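Local coordinates for universal stress protein A-like protein (Arabidopsis thaliana, PDB 2GM3) that binds AMP in a nucleotide-binding alpha/beta fold of the universal stress protein family, its cellular role remaining unsettled, at residues A[23-28]-A[165-170]; A[31-36]-A[157-162]; A[37-40]-A[45-48]; A[66-71]-A[75-80]; A[87-92]-A[103-108]. One frame throughout, in Å; residues are numbered along the deposited sequence.

Contact 1. Residues A[23-28]-A[165-170]. With AMP (adenosine monophosphate), chain G.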
# COMPACT_ATOMS: atom_id res chain seq x y z
N PRO A 23 0.91 1.24 20.96
CA PRO A 23 0.85 0.56 19.64
C PRO A 23 2.23 0.07 19.24
O PRO A 23 3.23 0.59 19.72
CB PRO A 23 0.46 1.68 18.70
CG PRO A 23 0.97 2.98 19.43
CD PRO A 23 0.62 2.68 20.86
N SER A 24 2.29 -0.93 18.38
CA SER A 24 3.58 -1.37 17.83
C SER A 24 4.20 -0.20 17.06
O SER A 24 3.48 0.62 16.48
CB SER A 24 3.38 -2.58 16.92
OG SER A 24 2.79 -2.24 15.67
N ILE A 25 5.53 -0.12 17.08
CA ILE A 25 6.24 0.89 16.31
C ILE A 25 5.81 0.88 14.84
O ILE A 25 5.62 1.93 14.24
CB ILE A 25 7.75 0.72 16.41
CG1 ILE A 25 8.22 0.67 17.86
CG2 ILE A 25 8.43 1.89 15.75
CD1 ILE A 25 9.58 0.05 18.01
N SER A 26 5.59 -0.30 14.29
CA SER A 26 5.35 -0.38 12.87
C SER A 26 3.96 0.14 12.47
O SER A 26 3.80 0.88 11.48
CB SER A 26 5.63 -1.80 12.34
OG SER A 26 4.67 -2.71 12.80
N CYS A 27 2.94 -0.21 13.24
CA CYS A 27 1.60 0.20 12.86
C CYS A 27 1.43 1.66 13.22
O CYS A 27 0.66 2.34 12.58
CB CYS A 27 0.53 -0.67 13.50
SG CYS A 27 0.11 -0.23 15.22
N LYS A 28 2.17 2.15 14.18
CA LYS A 28 2.13 3.53 14.55
C LYS A 28 2.73 4.36 13.42
O LYS A 28 2.15 5.37 12.97
CB LYS A 28 2.91 3.76 15.84
CG LYS A 28 2.55 5.06 16.55
CD LYS A 28 3.38 5.29 17.84
CE LYS A 28 3.43 6.77 18.17
NZ LYS A 28 3.99 7.04 19.54
N ALA A 165 14.59 3.93 10.03
CA ALA A 165 15.80 3.33 10.55
C ALA A 165 15.99 3.66 12.03
O ALA A 165 16.44 2.82 12.82
CB ALA A 165 17.02 3.81 9.75
N ASP A 166 15.66 4.90 12.41
CA ASP A 166 16.01 5.38 13.75
C ASP A 166 15.01 4.94 14.82
O ASP A 166 15.20 5.24 16.00
CB ASP A 166 16.24 6.90 13.78
CG ASP A 166 14.95 7.70 13.54
OD1 ASP A 166 15.02 8.96 13.50
OD2 ASP A 166 13.88 7.08 13.40
N GLU A 167 13.97 4.23 14.42
CA GLU A 167 13.02 3.68 15.39
C GLU A 167 12.92 2.16 15.28
O GLU A 167 12.11 1.54 15.95
CB GLU A 167 11.64 4.31 15.21
CG GLU A 167 11.01 3.91 13.91
CD GLU A 167 9.70 4.57 13.64
OE1 GLU A 167 9.33 4.59 12.44
OE2 GLU A 167 9.05 5.07 14.60
N THR A 168 13.74 1.57 14.43
CA THR A 168 13.81 0.14 14.27
C THR A 168 14.69 -0.44 15.39
O THR A 168 15.84 -0.03 15.52
CB THR A 168 14.35 -0.22 12.88
OG1 THR A 168 13.48 0.35 11.91
CG2 THR A 168 14.41 -1.74 12.68
N PRO A 169 14.14 -1.36 16.21
CA PRO A 169 14.91 -1.91 17.32
C PRO A 169 16.01 -2.81 16.77
O PRO A 169 15.88 -3.33 15.66
CB PRO A 169 13.88 -2.74 18.11
CG PRO A 169 12.54 -2.39 17.55
CD PRO A 169 12.79 -1.96 16.13
N SER A 170 17.08 -2.96 17.53
CA SER A 170 18.23 -3.70 17.02
C SER A 170 17.82 -5.10 16.53
O SER A 170 18.35 -5.59 15.54
CB SER A 170 19.36 -3.74 18.04
OG SER A 170 18.88 -4.20 19.30
P AMP G . 4.65 -7.88 10.12
O1P AMP G . 4.16 -8.89 11.00
O2P AMP G . 5.86 -7.17 10.61
O3P AMP G . 4.78 -8.22 8.71
O5' AMP G . 3.58 -6.71 10.06
C5' AMP G . 3.28 -5.96 11.21
C4' AMP G . 1.96 -5.29 10.94
O4' AMP G . 0.87 -6.27 10.86
C3' AMP G . 1.56 -4.33 12.02
O3' AMP G . 2.23 -3.06 11.76
C2' AMP G . 0.06 -4.22 11.77
O2' AMP G . -0.16 -3.27 10.73
C1' AMP G . -0.32 -5.62 11.31
N9 AMP G . -0.68 -6.43 12.49
C8 AMP G . 0.10 -7.29 13.19
N7 AMP G . -0.62 -7.81 14.20
C5 AMP G . -1.86 -7.32 14.12
C6 AMP G . -3.04 -7.49 14.85
N6 AMP G . -3.13 -8.28 15.90
N1 AMP G . -4.12 -6.81 14.48
C2 AMP G . -4.12 -5.98 13.45
N3 AMP G . -3.03 -5.79 12.72
C4 AMP G . -1.90 -6.44 13.04
O HOH W 1 6.34 4.31 15.14
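The carboxylate of Glu167 meets Ile25 over one of its faces: the CG2 methyl of Ile25 sits above that plane, 3.4 Å from Glu167 OE2. A water on the same side, tilted well out of the carboxylate plane, donates to Glu167 OE2 at 2.9 Å and to Ile25 O at 2.6 Å, tying the side chain to the helix backbone. The other oxygen, OE1, is held by a salt bridge with Arg29 and by the backbone N of Asn164. Further along, Ile25 CD1 touches Pro169 CG at 3.9 Å, a small apolar patch at the surface. Ile25 opens helix 25-39 of this universal stress protein fold, and the same helix start faces the nucleotide, where AMP O3' donates to Ser26 OG over 2.7 Å. Ser24 is the N-cap. Its OG, tucked between backbone N and carbonyl carbon (chi1 74°), accepts from Cys27 N at 3.2 Å with an N-H...O angle of 161°. With an alanine in place of Ser24, Cys27 N would probably lose its cap and Asn13 OD1 this partner, unsettling the first turn beside the ribose. Ser26 OG is also bonded to Asp175 OD1, from the end of the chain.

Contact 2. Residues A[31-36]-A[157-162]; sequences FEWTLE and PVMTIK
Trp33 and Ile161 form the dense part of this contact, the indole of the helix residue lying against the branched side chain of the strand residue. Ile161 covers one face of the ring system, with CG1 3.9 Å above the plane and toward the rim, while its CD1 reaches Trp33 CE3 at 3.7 Å. The same methyl also touches Thr34 OG1 at 3.7 Å, meeting that side chain nearly at a right angle. Met159, present as selenomethionine, adds an oblique Met-aromatic contact: its SE lies 53° off the normal of the Trp33 six-membered ring, and its CE is 3.9 Å from Trp33 CZ3. Bends at chi2 and chi3 fold this chain back so that the CE methyl, rather than selenium, makes the nearest approach. Pro157 of the second subunit thickens this packing, resting on both Trp33 and Ile161, and strand 158-162 pairs antiparallel with its counterpart there, continuing the sheet across the interface with the second subunit. Helix 31-36 crosses strand 158-162 at 115°, their axes 9.4 Å apart.

The outward side is looser: Glu32 and Glu36 mark the more exposed face of the helix. At the end of the strand, Lys162 NZ is hydrogen-bonded to Val151 O of the second subunit. Thr34 OG1 already bonds to Ala30 O, so a hydroxyl can face a methyl at little polar cost. With apolar surface and an oblique Met-aromatic approach, in which selenium stands in for sulfur, the contact probably depends on burial and shape rather than on directional bonds.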
# COMPACT_ATOMS: atom_id res chain seq x y z
N PHE A 31 0.35 4.26 10.48
CA PHE A 31 -0.77 5.17 10.68
C PHE A 31 -0.32 6.62 10.50
O PHE A 31 -0.92 7.35 9.74
CB PHE A 31 -1.31 5.01 12.08
CG PHE A 31 -2.42 5.96 12.43
CD1 PHE A 31 -3.75 5.64 12.14
CD2 PHE A 31 -2.14 7.14 13.15
CE1 PHE A 31 -4.77 6.50 12.49
CE2 PHE A 31 -3.17 7.99 13.53
CZ PHE A 31 -4.49 7.67 13.20
N GLU A 32 0.73 7.03 11.19
CA GLU A 32 1.17 8.42 11.09
C GLU A 32 1.60 8.81 9.68
O GLU A 32 1.34 9.91 9.23
CB GLU A 32 2.29 8.73 12.08
CG GLU A 32 1.82 8.47 13.50
CD GLU A 32 2.72 9.02 14.58
OE1 GLU A 32 3.96 9.12 14.37
OE2 GLU A 32 2.16 9.34 15.65
N TRP A 33 2.27 7.90 8.99
CA TRP A 33 2.70 8.14 7.65
C TRP A 33 1.49 8.34 6.74
O TRP A 33 1.49 9.26 5.92
CB TRP A 33 3.51 6.95 7.16
CG TRP A 33 4.13 7.14 5.83
CD1 TRP A 33 5.39 7.62 5.58
CD2 TRP A 33 3.54 6.86 4.57
NE1 TRP A 33 5.61 7.65 4.25
CE2 TRP A 33 4.50 7.19 3.59
CE3 TRP A 33 2.29 6.38 4.15
CZ2 TRP A 33 4.26 7.06 2.22
CZ3 TRP A 33 2.06 6.24 2.79
CH2 TRP A 33 3.05 6.57 1.84
N THR A 34 0.49 7.47 6.88
CA THR A 34 -0.72 7.59 6.11
C THR A 34 -1.40 8.93 6.31
O THR A 34 -1.82 9.52 5.34
CB THR A 34 -1.73 6.45 6.38
OG1 THR A 34 -1.09 5.19 6.16
CG2 THR A 34 -2.92 6.54 5.43
N LEU A 35 -1.47 9.43 7.55
CA LEU A 35 -2.06 10.74 7.83
C LEU A 35 -1.26 11.83 7.20
O LEU A 35 -1.81 12.73 6.58
CB LEU A 35 -2.17 11.01 9.31
CG LEU A 35 -3.13 10.07 9.99
CD1 LEU A 35 -3.20 10.58 11.43
CD2 LEU A 35 -4.49 10.13 9.31
N GLU A 36 0.06 11.74 7.33
CA GLU A 36 0.94 12.76 6.84
C GLU A 36 0.98 12.80 5.31
O GLU A 36 0.82 13.86 4.72
CB GLU A 36 2.35 12.56 7.37
CG GLU A 36 3.28 13.72 7.01
CD GLU A 36 4.73 13.46 7.34
OE1 GLU A 36 5.03 12.56 8.17
OE2 GLU A 36 5.59 14.19 6.77
N PRO A 157 -6.26 -3.14 -2.44
CA PRO A 157 -4.89 -2.59 -2.39
C PRO A 157 -4.31 -2.61 -0.99
O PRO A 157 -5.01 -2.34 -0.01
CB PRO A 157 -5.09 -1.14 -2.83
CG PRO A 157 -6.26 -1.25 -3.82
CD PRO A 157 -7.19 -2.26 -3.18
N VAL A 158 -3.03 -2.93 -0.90
CA VAL A 158 -2.34 -2.99 0.36
C VAL A 158 -1.13 -2.05 0.32
O VAL A 158 -0.36 -2.08 -0.61
CB VAL A 158 -1.87 -4.46 0.72
CG1 VAL A 158 -1.30 -4.50 2.11
CG2 VAL A 158 -3.02 -5.45 0.65
N MSE A 159 -1.03 -1.21 1.33
CA MSE A 159 0.05 -0.30 1.49
C MSE A 159 0.84 -0.87 2.64
O MSE A 159 0.30 -1.00 3.75
CB MSE A 159 -0.52 1.06 1.91
CG MSE A 159 0.55 2.07 2.26
SE MSE A 159 1.47 2.64 0.64
CE MSE A 159 0.27 3.92 0.16
N THR A 160 2.10 -1.22 2.40
CA THR A 160 2.98 -1.70 3.46
C THR A 160 4.00 -0.61 3.74
O THR A 160 4.72 -0.18 2.84
CB THR A 160 3.75 -3.01 3.11
OG1 THR A 160 4.43 -2.83 1.88
CG2 THR A 160 2.83 -4.13 2.89
N ILE A 161 4.04 -0.18 5.01
CA ILE A 161 4.94 0.86 5.47
C ILE A 161 5.86 0.28 6.50
O ILE A 161 5.39 -0.29 7.47
CB ILE A 161 4.14 2.06 6.08
CG1 ILE A 161 3.17 2.62 5.03
CG2 ILE A 161 5.09 3.17 6.61
CD1 ILE A 161 1.88 3.03 5.54
N LYS A 162 7.16 0.42 6.28
CA LYS A 162 8.21 -0.05 7.16
C LYS A 162 8.62 1.09 8.06
O LYS A 162 8.33 2.23 7.76
CB LYS A 162 9.44 -0.51 6.40
CG LYS A 162 9.23 -1.84 5.68
CD LYS A 162 10.33 -2.04 4.62
CE LYS A 162 9.98 -3.16 3.63
NZ LYS A 162 10.44 -2.80 2.21

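Contact 3. Residues A[37-40]-A[45-48]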
# COMPACT_ATOMS: atom_id res chain seq x y z
N LYS A 37 1.18 11.66 4.67
CA LYS A 37 1.42 11.64 3.22
C LYS A 37 0.20 11.39 2.36
O LYS A 37 0.17 11.83 1.21
CB LYS A 37 2.49 10.63 2.81
CG LYS A 37 3.72 10.63 3.63
CD LYS A 37 4.62 11.77 3.36
CE LYS A 37 5.95 11.54 4.04
NZ LYS A 37 6.70 12.83 4.21
N ILE A 38 -0.80 10.69 2.90
CA ILE A 38 -2.01 10.39 2.12
C ILE A 38 -3.22 11.27 2.47
O ILE A 38 -3.79 11.89 1.59
CB ILE A 38 -2.40 8.86 2.16
CG1 ILE A 38 -1.19 7.97 1.80
CG2 ILE A 38 -3.67 8.53 1.31
CD1 ILE A 38 -1.13 7.55 0.38
N VAL A 39 -3.59 11.32 3.74
CA VAL A 39 -4.72 12.13 4.17
C VAL A 39 -4.35 13.61 4.02
O VAL A 39 -5.11 14.39 3.46
CB VAL A 39 -5.12 11.82 5.63
CG1 VAL A 39 -6.23 12.78 6.09
CG2 VAL A 39 -5.54 10.35 5.79
N ARG A 40 -3.15 13.97 4.51
CA ARG A 40 -2.67 15.36 4.47
C ARG A 40 -3.70 16.26 5.15
O ARG A 40 -4.30 15.86 6.14
CB ARG A 40 -2.36 15.78 3.01
CG ARG A 40 -1.28 14.87 2.32
CD ARG A 40 -1.03 15.14 0.83
NE ARG A 40 -0.67 16.53 0.55
CZ ARG A 40 0.57 16.98 0.30
NH1 ARG A 40 1.63 16.15 0.30
NH2 ARG A 40 0.76 18.26 0.04
N ASP A 45 -11.71 13.75 2.86
CA ASP A 45 -11.58 12.92 1.67
C ASP A 45 -11.26 11.46 2.04
O ASP A 45 -11.30 10.58 1.20
CB ASP A 45 -10.57 13.55 0.71
CG ASP A 45 -11.17 14.73 -0.08
OD1 ASP A 45 -11.54 14.54 -1.26
OD2 ASP A 45 -11.29 15.86 0.47
N PHE A 46 -10.97 11.23 3.31
CA PHE A 46 -10.61 9.91 3.82
C PHE A 46 -11.36 9.55 5.09
O PHE A 46 -11.66 10.41 5.91
CB PHE A 46 -9.09 9.84 4.06
CG PHE A 46 -8.28 10.00 2.81
CD1 PHE A 46 -7.95 11.27 2.33
CD2 PHE A 46 -7.90 8.89 2.08
CE1 PHE A 46 -7.24 11.41 1.16
CE2 PHE A 46 -7.20 9.02 0.92
CZ PHE A 46 -6.85 10.28 0.45
N LYS A 47 -11.62 8.26 5.26
CA LYS A 47 -12.17 7.71 6.49
C LYS A 47 -11.29 6.54 6.95
O LYS A 47 -10.98 5.65 6.18
CB LYS A 47 -13.62 7.25 6.24
CG LYS A 47 -14.27 6.63 7.45
CD LYS A 47 -15.76 6.42 7.28
CE LYS A 47 -16.33 5.78 8.54
NZ LYS A 47 -17.78 6.14 8.74
N ILE A 48 -10.86 6.57 8.20
CA ILE A 48 -9.95 5.56 8.68
C ILE A 48 -10.73 4.46 9.41
O ILE A 48 -11.57 4.74 10.28
CB ILE A 48 -8.95 6.19 9.61
CG1 ILE A 48 -8.28 7.38 8.90
CG2 ILE A 48 -7.95 5.16 10.09
CD1 ILE A 48 -7.54 7.11 7.56
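The ring of Phe46 is the main bump here, and the hollow that receives it is the backbone of the last helical turn. Ile38 C and Val39 N lie over one face of the ring, and the ring atom CE1 comes within 3.5 Å of Ile38 O. Over the same face, toward CE2, lies Ile38 CG2, its branch anti to the backbone N; it is 3.6 Å from Phe46 CE2, with the two side chains crossing at about a right angle. Val39 lies against the root of the phenylalanine, sliding past it in the opposite direction, so that its CG2 lies 4.0 Å from Phe46 CB. The same methyl also faces Ile48 CD1 at 4.2 Å, resting against both strand side chains. The unit is a beta-alpha-beta crossover, in which strand 6-11 leads through helix 25-39 to strand 46-54; this contact closes the short turn from the helix into its second strand. The helix ends with a wider pi-type turn at 37-39, and Arg40 leaves helical geometry with a positive phi of 55°, turning the chain back toward the sheet. Phe46 and Ile48 also lean on Val8 of the central strand 6-11. Beyond the ring, Ile38 of the second subunit packs on Phe46, while Arg40 and Asp45 exchange reciprocal salt bridges with Asp45 and Arg40 of that subunit.

Contact 4. Residues A[66-71]-A[75-80]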
# COMPACT_ATOMS: atom_id res chain seq x y z
N SER A 66 -15.27 -16.03 34.81
CA SER A 66 -14.25 -15.10 35.33
C SER A 66 -14.32 -14.82 36.85
O SER A 66 -15.16 -14.05 37.34
CB SER A 66 -14.17 -13.82 34.50
OG SER A 66 -12.79 -13.48 34.32
N ILE A 67 -13.41 -15.47 37.56
CA ILE A 67 -13.38 -15.48 39.01
C ILE A 67 -12.18 -14.72 39.52
O ILE A 67 -11.07 -14.89 39.01
CB ILE A 67 -13.37 -16.94 39.55
CG1 ILE A 67 -14.53 -17.74 38.94
CG2 ILE A 67 -13.42 -16.93 41.08
CD1 ILE A 67 -14.46 -19.27 39.11
N TYR A 68 -12.39 -13.88 40.53
CA TYR A 68 -11.36 -13.01 41.06
C TYR A 68 -11.08 -13.37 42.50
O TYR A 68 -12.01 -13.43 43.31
CB TYR A 68 -11.83 -11.56 40.98
CG TYR A 68 -12.07 -11.09 39.58
CD1 TYR A 68 -13.29 -11.29 38.95
CD2 TYR A 68 -11.06 -10.46 38.86
CE1 TYR A 68 -13.50 -10.86 37.65
CE2 TYR A 68 -11.25 -10.03 37.57
CZ TYR A 68 -12.47 -10.23 36.96
OH TYR A 68 -12.65 -9.81 35.67
N ALA A 69 -9.81 -13.60 42.83
CA ALA A 69 -9.44 -14.07 44.17
C ALA A 69 -8.47 -13.15 44.92
O ALA A 69 -8.26 -13.31 46.11
CB ALA A 69 -8.89 -15.48 44.10
N SER A 70 -7.90 -12.19 44.21
CA SER A 70 -6.86 -11.31 44.77
C SER A 70 -6.86 -9.98 44.04
O SER A 70 -7.32 -9.90 42.90
CB SER A 70 -5.48 -11.96 44.61
OG SER A 70 -5.11 -12.09 43.24
N PRO A 71 -6.33 -8.91 44.68
CA PRO A 71 -6.21 -7.62 44.00
C PRO A 71 -5.46 -7.75 42.67
O PRO A 71 -5.77 -7.08 41.69
CB PRO A 71 -5.39 -6.78 44.98
CG PRO A 71 -5.62 -7.39 46.30
CD PRO A 71 -5.79 -8.86 46.05
N ARG A 75 -5.69 -6.42 38.31
CA ARG A 75 -4.66 -5.77 37.54
C ARG A 75 -4.40 -6.54 36.26
O ARG A 75 -4.24 -5.94 35.20
CB ARG A 75 -3.44 -5.53 38.40
CG ARG A 75 -3.67 -4.29 39.25
CD ARG A 75 -3.50 -4.56 40.73
NE ARG A 75 -2.11 -4.39 41.12
CZ ARG A 75 -1.61 -4.66 42.32
NH1 ARG A 75 -2.40 -5.12 43.28
NH2 ARG A 75 -0.32 -4.46 42.55
N ASP A 76 -4.43 -7.87 36.34
CA ASP A 76 -4.30 -8.73 35.17
C ASP A 76 -5.38 -8.53 34.14
O ASP A 76 -5.09 -8.46 32.94
CB ASP A 76 -4.26 -10.20 35.58
CG ASP A 76 -3.02 -10.55 36.36
OD1 ASP A 76 -1.92 -10.19 35.90
OD2 ASP A 76 -3.13 -11.16 37.43
N MSE A 77 -6.63 -8.42 34.61
CA MSE A 77 -7.80 -8.21 33.76
C MSE A 77 -7.61 -6.93 32.96
O MSE A 77 -7.85 -6.88 31.75
CB MSE A 77 -9.06 -8.10 34.64
CG MSE A 77 -10.24 -7.35 34.01
SE MSE A 77 -11.58 -6.83 35.32
CE MSE A 77 -10.63 -5.38 36.23
N ARG A 78 -7.17 -5.90 33.68
CA ARG A 78 -6.94 -4.60 33.11
C ARG A 78 -5.82 -4.66 32.09
O ARG A 78 -5.64 -3.73 31.34
CB ARG A 78 -6.65 -3.58 34.21
CG ARG A 78 -7.91 -2.98 34.85
CD ARG A 78 -7.60 -1.82 35.80
NE ARG A 78 -6.96 -2.24 37.06
CZ ARG A 78 -7.62 -2.65 38.16
NH1 ARG A 78 -8.95 -2.70 38.17
NH2 ARG A 78 -6.94 -3.00 39.24
N GLN A 79 -5.09 -5.77 32.06
CA GLN A 79 -3.98 -5.98 31.13
C GLN A 79 -4.27 -7.14 30.18
O GLN A 79 -3.37 -7.65 29.51
CB GLN A 79 -2.70 -6.29 31.91
CG GLN A 79 -2.13 -5.11 32.69
CD GLN A 79 -0.97 -5.50 33.61
OE1 GLN A 79 -0.58 -6.68 33.70
NE2 GLN A 79 -0.41 -4.50 34.30
N SER A 80 -5.52 -7.58 30.13
CA SER A 80 -5.91 -8.64 29.21
C SER A 80 -5.75 -8.15 27.77
O SER A 80 -5.51 -6.97 27.54
CB SER A 80 -7.37 -9.03 29.46
OG SER A 80 -8.21 -7.99 29.03
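Pro71 and Arg75 are joined by the backbone bond of a first helical turn, Arg75 N to Pro71 O, weak at 3.4 Å with an N-H...O angle of 147°. The side chains of the pair add little: bent at chi2 and chi3, Arg75 folds back until its guanidinium edge meets the proline, NH1 lying 3.8 Å from Pro71 CB. A second meeting is made by Tyr68 and Met77, a selenomethionine. Its SE lies 4.9 Å from the centroid of the Tyr68 ring and 63° off the ring normal, an oblique Met-aromatic contact with the two side chains nearly perpendicular. Met77 is modelled in two conformers, so the detail of this approach is doubtful. The tyrosine ring also stacks on Phe74. Replacing Tyr68 by an alanine would probably leave Phe74 without this stacking partner and give less cover to the Met77 side chain. After Met77 the chain makes a type I turn, and Met77 O accepts from both Ser80 N at 2.9 Å and Ser80 OG at 3.0 Å. With Ser70 and Ser80 at N-cap positions, this surface excursion, far from the nucleotide, is a capped short helix joined by a type I beta turn to helix 81-99.

Contact 5. Residues A[87-92]-A[103-108]; sequences HLLEFF and CEAWIK
Leu89 carries the apolar contact almost single-handed, pointing from the helix onto the strand. Its CG sits 3.6 Å from Ala105 CB, and its CD2 lies 3.5 Å from Ile107 CG1 and 3.8 Å from Ile107 CD1, the two branched side chains passing at a slant. Alanine and isoleucine thus form two shoulders with the leucine lodged against both. Torsions away from the staggered positions, chi1 -100° and chi2 34°, lay CG over Ala105 and CD2 against Ile107.

Van der Waals contact with the backbone comes next: between those shoulders Leu89 CD2 approaches Trp106 C at 3.8 Å. The indole of Trp106 itself leaves the strand on the other side, where NE1 bonds Glu119 OE2 of helix 112-123.

Aromatic contacts belong to the helix. Phe91 CD2 lies 3.7 Å above the centre of the Phe92 ring, and Phe92 also meets Phe31 of helix 25-39 edge to face, linking two helices that cover the sheet.

Polar bonds hold the strand in place from beside it. Trp106 pairs through its backbone with Leu50 and His52, joining strand 102-109, the outermost on this side within the chain, to strand 46-54. The helix runs nearly antiparallel to its strand, at 167° with the axes 8.6 Å apart. The two parallel neighbouring strands are joined through helix 81-99, with the excursion 55-80 inserted before it: an elaborated beta-alpha-beta crossover of the Rossmann-like kind found in the HUP clan.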
# COMPACT_ATOMS: atom_id res chain seq x y z
N HIS A 87 -7.58 -0.06 24.51
CA HIS A 87 -6.64 1.04 24.77
C HIS A 87 -5.91 1.41 23.48
O HIS A 87 -5.62 2.56 23.19
CB HIS A 87 -5.56 0.61 25.77
CG HIS A 87 -5.94 0.77 27.20
ND1 HIS A 87 -6.50 1.93 27.71
CD2 HIS A 87 -5.79 -0.06 28.26
CE1 HIS A 87 -6.70 1.79 29.01
NE2 HIS A 87 -6.26 0.60 29.37
N LEU A 88 -5.61 0.39 22.71
CA LEU A 88 -4.98 0.53 21.45
C LEU A 88 -5.85 1.34 20.47
O LEU A 88 -5.39 2.31 19.85
CB LEU A 88 -4.73 -0.87 20.90
CG LEU A 88 -3.68 -1.12 19.86
CD1 LEU A 88 -2.38 -0.44 20.28
CD2 LEU A 88 -3.50 -2.61 19.83
N LEU A 89 -7.10 0.91 20.31
CA LEU A 89 -8.10 1.61 19.50
C LEU A 89 -8.28 3.05 19.92
O LEU A 89 -8.36 3.93 19.08
CB LEU A 89 -9.44 0.91 19.67
CG LEU A 89 -9.79 -0.03 18.53
CD1 LEU A 89 -8.62 -0.75 17.91
CD2 LEU A 89 -10.87 -0.96 19.06
N GLU A 90 -8.38 3.28 21.22
CA GLU A 90 -8.55 4.60 21.76
C GLU A 90 -7.37 5.54 21.42
O GLU A 90 -7.58 6.74 21.16
CB GLU A 90 -8.77 4.53 23.27
CG GLU A 90 -9.14 5.84 23.88
CD GLU A 90 -9.44 5.76 25.36
OE1 GLU A 90 -9.16 4.72 26.01
OE2 GLU A 90 -9.96 6.75 25.90
N PHE A 91 -6.15 5.01 21.43
CA PHE A 91 -4.99 5.80 21.00
C PHE A 91 -5.15 6.33 19.58
O PHE A 91 -4.98 7.51 19.36
CB PHE A 91 -3.65 5.05 21.17
CG PHE A 91 -2.49 5.78 20.53
CD1 PHE A 91 -1.78 6.75 21.23
CD2 PHE A 91 -2.11 5.49 19.19
CE1 PHE A 91 -0.70 7.44 20.62
CE2 PHE A 91 -1.04 6.18 18.58
CZ PHE A 91 -0.33 7.14 19.30
N PHE A 92 -5.57 5.48 18.65
CA PHE A 92 -5.69 5.89 17.25
C PHE A 92 -6.92 6.72 16.95
O PHE A 92 -6.88 7.59 16.09
CB PHE A 92 -5.63 4.68 16.31
CG PHE A 92 -4.29 4.03 16.27
CD1 PHE A 92 -4.02 2.91 17.05
CD2 PHE A 92 -3.28 4.53 15.44
CE1 PHE A 92 -2.76 2.29 17.01
CE2 PHE A 92 -2.02 3.93 15.39
CZ PHE A 92 -1.75 2.81 16.18
N CYS A 103 -13.30 8.28 11.70
CA CYS A 103 -12.80 6.94 11.89
C CYS A 103 -13.82 6.01 12.50
O CYS A 103 -14.80 6.43 13.11
CB CYS A 103 -11.53 6.96 12.76
SG CYS A 103 -11.77 7.56 14.41
N GLU A 104 -13.58 4.73 12.30
CA GLU A 104 -14.30 3.66 12.96
C GLU A 104 -13.27 2.68 13.45
O GLU A 104 -12.35 2.33 12.73
CB GLU A 104 -15.21 2.97 11.97
CG GLU A 104 -16.38 3.83 11.60
CD GLU A 104 -17.53 3.04 11.00
OE1 GLU A 104 -17.31 2.02 10.30
OE2 GLU A 104 -18.68 3.45 11.24
N ALA A 105 -13.42 2.23 14.68
CA ALA A 105 -12.43 1.31 15.22
C ALA A 105 -13.13 0.16 15.90
O ALA A 105 -14.10 0.36 16.62
CB ALA A 105 -11.52 2.04 16.20
N TRP A 106 -12.63 -1.04 15.67
CA TRP A 106 -13.20 -2.21 16.32
C TRP A 106 -12.19 -3.34 16.43
O TRP A 106 -11.08 -3.29 15.85
CB TRP A 106 -14.45 -2.67 15.60
CG TRP A 106 -14.15 -3.28 14.32
CD1 TRP A 106 -14.07 -4.60 14.05
CD2 TRP A 106 -13.85 -2.59 13.10
NE1 TRP A 106 -13.74 -4.79 12.75
CE2 TRP A 106 -13.61 -3.58 12.13
CE3 TRP A 106 -13.79 -1.24 12.73
CZ2 TRP A 106 -13.30 -3.27 10.78
CZ3 TRP A 106 -13.49 -0.93 11.39
CH2 TRP A 106 -13.24 -1.94 10.44
N ILE A 107 -12.61 -4.36 17.17
CA ILE A 107 -11.79 -5.51 17.46
C ILE A 107 -12.47 -6.75 16.90
O ILE A 107 -13.68 -6.89 17.01
CB ILE A 107 -11.60 -5.63 18.98
CG1 ILE A 107 -10.77 -4.43 19.47
CG2 ILE A 107 -10.94 -6.98 19.33
CD1 ILE A 107 -10.60 -4.27 20.97
N LYS A 108 -11.68 -7.61 16.27
CA LYS A 108 -12.10 -8.94 15.90
C LYS A 108 -11.17 -9.94 16.56
O LYS A 108 -10.06 -9.59 16.95
CB LYS A 108 -12.07 -9.08 14.38
CG LYS A 108 -13.18 -8.30 13.67
CD LYS A 108 -14.54 -8.99 13.82
CE LYS A 108 -15.64 -8.16 13.20
NZ LYS A 108 -17.00 -8.70 13.56

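Overall arrangement
Contacts 2 and 3 are the buried pair. Both belong to helix 25-39, both reach the one parallel sheet and both touch the second subunit, so apolar packing passes into the interface with that subunit. Contact 5 is partly buried at the edge of the sheet far from contact 2; it adjoins contact 3 through neighbouring strands 46-54 and 102-109, and contact 2 through Phe31 and Phe92. Contact 1 starts the same helix as contacts 2 and 3 but lies at the surface, where a carboxylate, a water and AMP bring in polar chemistry; its Pro23 packs on helix 81-99. Contact 4 stands apart, its centre about 25 Å from the centre of the chain, relying on serine caps, a turn and one aromatic meeting.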